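Local coordinates for protein phosphoribosylaminoimidazole-succinocarboxamide synthase (PDB 1OBD) that catalyses the ATP-dependent joining of 4-carboxy-5-aminoimidazole ribotide to aspartate, forming SAICAR in the de novo purine pathway, at residues L32-D37 against D104-V109; P116-V121 against T160-A165. All blocks are in the same frame, centred on the assembly; numbering follows the deposited sequence.

Contact 1: L32-D37 against D104-V109; sequences LFVATD and DRSLLV. With AMP (adenosine monophosphate), chain G; ATP (adenosine-5'-triphosphate), chain B.
Arg105 reaches past the C-terminal end of strand 32-35 to bind Asp37 in the loop beyond. Its CB packs 3.4 Å from Ala35 O, and CG and CD run on past the same carbonyl oxygen, with Val34 CG1 alongside. A bend at chi3 (70°) then turns the guanidinium, whose NH1 donates to Ala35 O at 2.8 Å, in the carbonyl plane and on a lone pair. Arg105 NH1 also binds Asp37 OD2, at 2.8 Å, from above the carboxylate plane, while NH2 meets Asp37 OD1 on its syn side at 3.1 Å. The salt bridge is thus end-on but twisted, the two planes lying 64° apart. The carboxylate of Asp37 also accepts backbone N-H groups of Ile3, Glu52 and Gly54.

Behind this pair the strands run antiparallel. Phe33 and Leu107 form a hydrogen-bonded pair, Phe33 N reaching Leu107 O at 2.9 Å, and Ala35 N donates to Arg105 O where the ladder ends. Leu32, Val34, Ser106 and Leu108 line one face of the sheet; Phe33 and Leu107 occupy the other. Val109 CG2 sits over the Phe33 ring in a CH-pi contact, 4.0 Å from its centroid, and the ring edge approaches N7 of the ATP adenine. Strand 106-110 is one of the two outermost strands, and Leu108 N donates an almost straight bond (173°) to N1 of AMP, 2.9 Å away. Buried charge is therefore paired at one end of the ladder, while its other end offers a hydrocarbon ring to ATP and a backbone donor to AMP.

Contact 2: P116-V121 against T160-A165; sequences PLEVIV and TPSTKA
With chi1 at -68° and an extended chain beyond it, Glu118, in one of its two modelled conformers, sends its carboxylate toward Ser162, whose OG is turned anti to its backbone N (chi1 159°). Ser162 OG then donates to Glu118 OE1 at 2.8 Å, nearly in line with the C-O bond. The backbones of the same two residues form a single antiparallel hydrogen-bonded bridge, Glu118 N to Ser162 O at 2.9 Å and Ser162 N to Glu118 O at 3.0 Å. Farther along, Thr160 N binds Ile120 O.

Side-chain carbons pack around these bonds. Ile120 CD1 lies 3.7 Å from Ser162 CB, and Ile120 CG2 lies beside the Thr160 hydroxyl. Leu117 and Pro161 lie side by side, both also resting on Ala179 of helix 176-183. Lys164 folds across Glu118, bent at chi2, chi3 and chi4, its CB and CG brushing OE2 at 3.7 Å, yet NZ remains 5.2 Å from that oxygen. The pairing thus joins strands 113-122 and 153-163 through a backbone bridge supplemented, in this conformer, by a side-chain bond, while the charged ends of Lys164 and Glu118 are too far apart for a salt bridge, though a longer-range attraction is likely.

Contact 1 belongs to the four-stranded antiparallel sheet and contact 2 to the mixed sheet, but strands 106-110 and 113-122 follow one another directly in the chain and connect the two. The contact centres are 23 Å apart, their nearest atoms about 12 Å, and they do not touch. ATP lies between them in the fold: Phe33 of contact 1 meets its adenine, whereas the side chain of Lys164 in contact 2 comes within about 6 Å of the nucleotide. His110, next after segment 104-109, gives its carbonyl to ATP, and Glu219 and Asp233 bind it from strands of the mixed sheet. AMP is bound at the edge of contact 1, where Glu62 also holds it.

Contact 1: L32-D37 against D104-V109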
# COMPACT_ATOMS: atom_id res chain seq x y z
N LEU A 32 12.19 4.39 -10.88
CA LEU A 32 10.98 4.07 -11.62
C LEU A 32 10.30 2.92 -10.90
O LEU A 32 10.87 1.82 -10.77
CB LEU A 32 11.30 3.68 -13.05
CG LEU A 32 10.12 3.37 -13.95
CD1 LEU A 32 9.33 4.66 -14.20
CD2 LEU A 32 10.60 2.75 -15.26
N PHE A 33 9.10 3.15 -10.39
CA PHE A 33 8.31 2.15 -9.67
C PHE A 33 7.27 1.58 -10.60
O PHE A 33 6.36 2.30 -10.98
CB PHE A 33 7.57 2.78 -8.48
CG PHE A 33 8.40 3.03 -7.24
CD1 PHE A 33 7.77 3.16 -6.03
CD2 PHE A 33 9.75 3.19 -7.25
CE1 PHE A 33 8.48 3.41 -4.87
CE2 PHE A 33 10.47 3.42 -6.09
CZ PHE A 33 9.83 3.50 -4.90
N VAL A 34 7.40 0.31 -10.95
CA VAL A 34 6.50 -0.33 -11.88
C VAL A 34 5.64 -1.33 -11.10
O VAL A 34 6.12 -2.32 -10.59
CB VAL A 34 7.23 -1.01 -13.04
CG1 VAL A 34 6.21 -1.50 -14.07
CG2 VAL A 34 8.30 -0.15 -13.68
N ALA A 35 4.36 -1.01 -10.99
CA ALA A 35 3.41 -1.89 -10.32
C ALA A 35 2.97 -2.98 -11.30
O ALA A 35 2.34 -2.67 -12.30
CB ALA A 35 2.20 -1.10 -9.84
N THR A 36 3.28 -4.22 -11.00
CA THR A 36 2.84 -5.32 -11.84
C THR A 36 1.44 -5.75 -11.42
O THR A 36 0.84 -5.23 -10.48
CB THR A 36 3.79 -6.49 -11.79
OG1 THR A 36 3.64 -7.19 -10.56
CG2 THR A 36 5.22 -6.02 -12.00
N ASP A 37 0.93 -6.76 -12.11
CA ASP A 37 -0.38 -7.35 -11.83
C ASP A 37 -0.31 -8.58 -10.93
O ASP A 37 -1.32 -9.27 -10.77
CB ASP A 37 -1.07 -7.69 -13.16
CG ASP A 37 -1.41 -6.48 -13.98
OD1 ASP A 37 -1.59 -6.66 -15.21
OD2 ASP A 37 -1.51 -5.37 -13.45
N ASP A 104 1.02 3.49 -17.74
CA ASP A 104 -0.09 3.59 -16.78
C ASP A 104 0.13 2.88 -15.46
O ASP A 104 -0.68 3.00 -14.56
CB ASP A 104 -1.43 3.19 -17.40
CG ASP A 104 -1.86 4.17 -18.44
OD1 ASP A 104 -2.45 3.73 -19.43
OD2 ASP A 104 -1.63 5.38 -18.30
N ARG A 105 1.24 2.15 -15.34
CA ARG A 105 1.56 1.41 -14.12
C ARG A 105 2.90 1.80 -13.52
O ARG A 105 3.41 1.15 -12.63
CB ARG A 105 1.52 -0.10 -14.35
CG ARG A 105 2.47 -0.57 -15.44
CD ARG A 105 2.50 -2.02 -15.62
NE ARG A 105 1.28 -2.59 -16.18
CZ ARG A 105 0.44 -3.39 -15.56
NH1 ARG A 105 0.60 -3.70 -14.29
NH2 ARG A 105 -0.62 -3.88 -16.20
N SER A 106 3.44 2.94 -13.97
CA SER A 106 4.78 3.36 -13.54
C SER A 106 4.79 4.76 -13.00
O SER A 106 4.16 5.66 -13.55
CB SER A 106 5.73 3.28 -14.74
OG SER A 106 5.82 1.99 -15.27
N LEU A 107 5.54 4.92 -11.94
CA LEU A 107 5.71 6.21 -11.32
C LEU A 107 7.19 6.57 -11.27
O LEU A 107 8.03 5.78 -10.83
CB LEU A 107 5.15 6.22 -9.93
CG LEU A 107 3.62 6.11 -9.87
CD1 LEU A 107 3.18 6.03 -8.42
CD2 LEU A 107 2.90 7.21 -10.59
N LEU A 108 7.50 7.77 -11.72
CA LEU A 108 8.82 8.35 -11.66
C LEU A 108 8.96 9.06 -10.33
O LEU A 108 8.16 9.96 -10.02
CB LEU A 108 9.05 9.31 -12.82
CG LEU A 108 10.47 9.74 -13.06
CD1 LEU A 108 11.28 8.56 -13.59
CD2 LEU A 108 10.52 10.91 -14.04
N VAL A 109 9.94 8.65 -9.52
CA VAL A 109 10.03 9.16 -8.16
C VAL A 109 11.44 9.61 -7.81
O VAL A 109 12.43 9.05 -8.29
CB VAL A 109 9.48 8.16 -7.13
CG1 VAL A 109 8.09 7.70 -7.47
CG2 VAL A 109 10.39 6.97 -6.94
P AMP G . 0.23 15.91 -13.70
O1P AMP G . -0.53 17.14 -14.24
O2P AMP G . 0.22 15.95 -12.22
O3P AMP G . 1.69 15.93 -14.21
O5' AMP G . -0.46 14.55 -14.22
C5' AMP G . -0.67 14.33 -15.60
C4' AMP G . -0.52 12.86 -15.95
O4' AMP G . 0.82 12.43 -15.72
C3' AMP G . -1.43 11.96 -15.13
O3' AMP G . -2.21 11.14 -15.97
C2' AMP G . -0.50 11.14 -14.25
O2' AMP G . -0.88 9.78 -14.21
C1' AMP G . 0.88 11.30 -14.87
N9 AMP G . 1.98 11.52 -13.91
C8 AMP G . 2.15 12.62 -13.12
N7 AMP G . 3.27 12.47 -12.37
C5 AMP G . 3.82 11.28 -12.68
C6 AMP G . 4.95 10.67 -12.19
N6 AMP G . 5.71 11.27 -11.27
N1 AMP G . 5.29 9.42 -12.71
C2 AMP G . 4.48 8.80 -13.65
N3 AMP G . 3.34 9.42 -14.14
C4 AMP G . 3.02 10.65 -13.64
PG ATP B . 6.82 -5.52 -0.60
O1G ATP B . 6.07 -6.03 -1.79
O2G ATP B . 6.44 -4.07 -0.26
O3G ATP B . 6.52 -6.44 0.59
PB ATP B . 9.36 -4.43 -1.13
O1B ATP B . 10.72 -4.97 -1.32
O2B ATP B . 9.24 -3.37 -0.04
O3B ATP B . 8.40 -5.66 -0.88
PA ATP B . 8.32 -2.42 -2.90
O1A ATP B . 7.49 -2.56 -4.10
O2A ATP B . 7.56 -1.84 -1.72
O3A ATP B . 8.85 -3.87 -2.53
O5' ATP B . 9.64 -1.61 -3.24
C5' ATP B . 9.78 -0.28 -2.80
C4' ATP B . 11.18 -0.11 -2.24
O4' ATP B . 11.56 1.24 -2.38
C3' ATP B . 11.19 -0.40 -0.77
O3' ATP B . 12.50 -0.84 -0.45
C2' ATP B . 10.84 0.97 -0.17
O2' ATP B . 11.20 1.21 1.16
C1' ATP B . 11.65 1.85 -1.10
N9 ATP B . 11.20 3.23 -1.41
C8 ATP B . 9.88 3.61 -1.43
N7 ATP B . 9.86 4.87 -1.83
C5 ATP B . 11.12 5.35 -2.04
C6 ATP B . 11.70 6.56 -2.43
N6 ATP B . 11.06 7.61 -2.92
N1 ATP B . 13.06 6.65 -2.52
C2 ATP B . 13.86 5.57 -2.26
N3 ATP B . 13.32 4.38 -1.87
C4 ATP B . 11.97 4.28 -1.77

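Contact 2: P116-V121 against T160-A165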
# COMPACT_ATOMS: atom_id res chain seq x y z
N PRO A 116 13.84 4.45 8.10
CA PRO A 116 13.66 2.99 8.07
C PRO A 116 12.74 2.47 9.16
O PRO A 116 13.12 1.91 10.19
CB PRO A 116 15.08 2.48 8.21
CG PRO A 116 15.77 3.50 9.01
CD PRO A 116 15.16 4.83 8.66
N LEU A 117 11.47 2.65 8.88
CA LEU A 117 10.38 2.33 9.74
C LEU A 117 9.12 2.08 8.90
O LEU A 117 8.86 2.79 7.94
CB LEU A 117 10.22 3.54 10.62
CG LEU A 117 9.41 3.39 11.83
CD1 LEU A 117 9.94 2.33 12.81
CD2 LEU A 117 9.27 4.71 12.55
N GLU A 118 8.34 1.05 9.23
CA GLU A 118 7.03 0.86 8.64
C GLU A 118 6.01 1.56 9.54
O GLU A 118 5.82 1.18 10.70
CB GLU A 118 6.69 -0.62 8.44
CG GLU A 118 7.53 -1.29 7.38
CD GLU A 118 7.21 -2.76 7.23
OE1 GLU A 118 6.74 -3.36 8.21
OE2 GLU A 118 7.42 -3.33 6.14
N VAL A 119 5.40 2.61 9.02
CA VAL A 119 4.54 3.47 9.83
C VAL A 119 3.09 3.07 9.65
O VAL A 119 2.40 3.55 8.78
CB VAL A 119 4.79 4.94 9.57
CG1 VAL A 119 3.91 5.81 10.45
CG2 VAL A 119 6.27 5.27 9.74
N ILE A 120 2.68 2.11 10.46
CA ILE A 120 1.31 1.61 10.42
C ILE A 120 0.46 2.51 11.32
O ILE A 120 0.86 2.84 12.45
CB ILE A 120 1.23 0.16 10.90
CG1 ILE A 120 2.00 -0.77 9.99
CG2 ILE A 120 -0.21 -0.28 11.01
CD1 ILE A 120 2.19 -2.13 10.65
N VAL A 121 -0.69 2.90 10.83
CA VAL A 121 -1.72 3.54 11.61
C VAL A 121 -2.93 2.63 11.58
O VAL A 121 -3.36 2.17 10.51
CB VAL A 121 -2.08 4.93 11.05
CG1 VAL A 121 -3.19 5.55 11.88
CG2 VAL A 121 -0.84 5.79 11.03
N THR A 160 1.26 2.52 15.29
CA THR A 160 1.75 1.24 15.76
C THR A 160 2.85 0.77 14.83
O THR A 160 2.58 0.07 13.84
CB THR A 160 0.64 0.20 15.90
OG1 THR A 160 0.03 -0.09 14.63
CG2 THR A 160 -0.48 0.68 16.79
N PRO A 161 4.08 1.18 15.08
CA PRO A 161 5.15 0.92 14.10
C PRO A 161 5.52 -0.53 13.97
O PRO A 161 5.26 -1.37 14.84
CB PRO A 161 6.31 1.74 14.62
CG PRO A 161 6.03 1.94 16.05
CD PRO A 161 4.57 1.95 16.23
N SER A 162 6.17 -0.83 12.85
CA SER A 162 6.70 -2.14 12.54
C SER A 162 8.10 -1.99 11.91
O SER A 162 8.43 -0.95 11.37
CB SER A 162 5.73 -2.85 11.60
OG SER A 162 6.32 -3.87 10.88
N THR A 163 8.91 -3.04 12.02
CA THR A 163 10.17 -3.16 11.31
C THR A 163 10.06 -4.30 10.33
O THR A 163 9.63 -5.41 10.69
CB THR A 163 11.29 -3.59 12.28
OG1 THR A 163 11.42 -2.66 13.36
CG2 THR A 163 12.65 -3.57 11.60
N LYS A 164 10.48 -4.01 9.11
CA LYS A 164 10.43 -4.94 7.98
C LYS A 164 11.30 -6.15 8.23
O LYS A 164 12.33 -6.05 8.90
CB LYS A 164 10.93 -4.28 6.69
CG LYS A 164 11.06 -2.77 6.69
CD LYS A 164 12.22 -2.23 7.50
CE LYS A 164 11.84 -0.88 8.08
NZ LYS A 164 11.34 -0.01 6.94
N ALA A 165 10.89 -7.29 7.68
CA ALA A 165 11.65 -8.53 7.77
C ALA A 165 12.78 -8.52 6.74
O ALA A 165 13.76 -7.79 6.88
CB ALA A 165 10.75 -9.71 7.54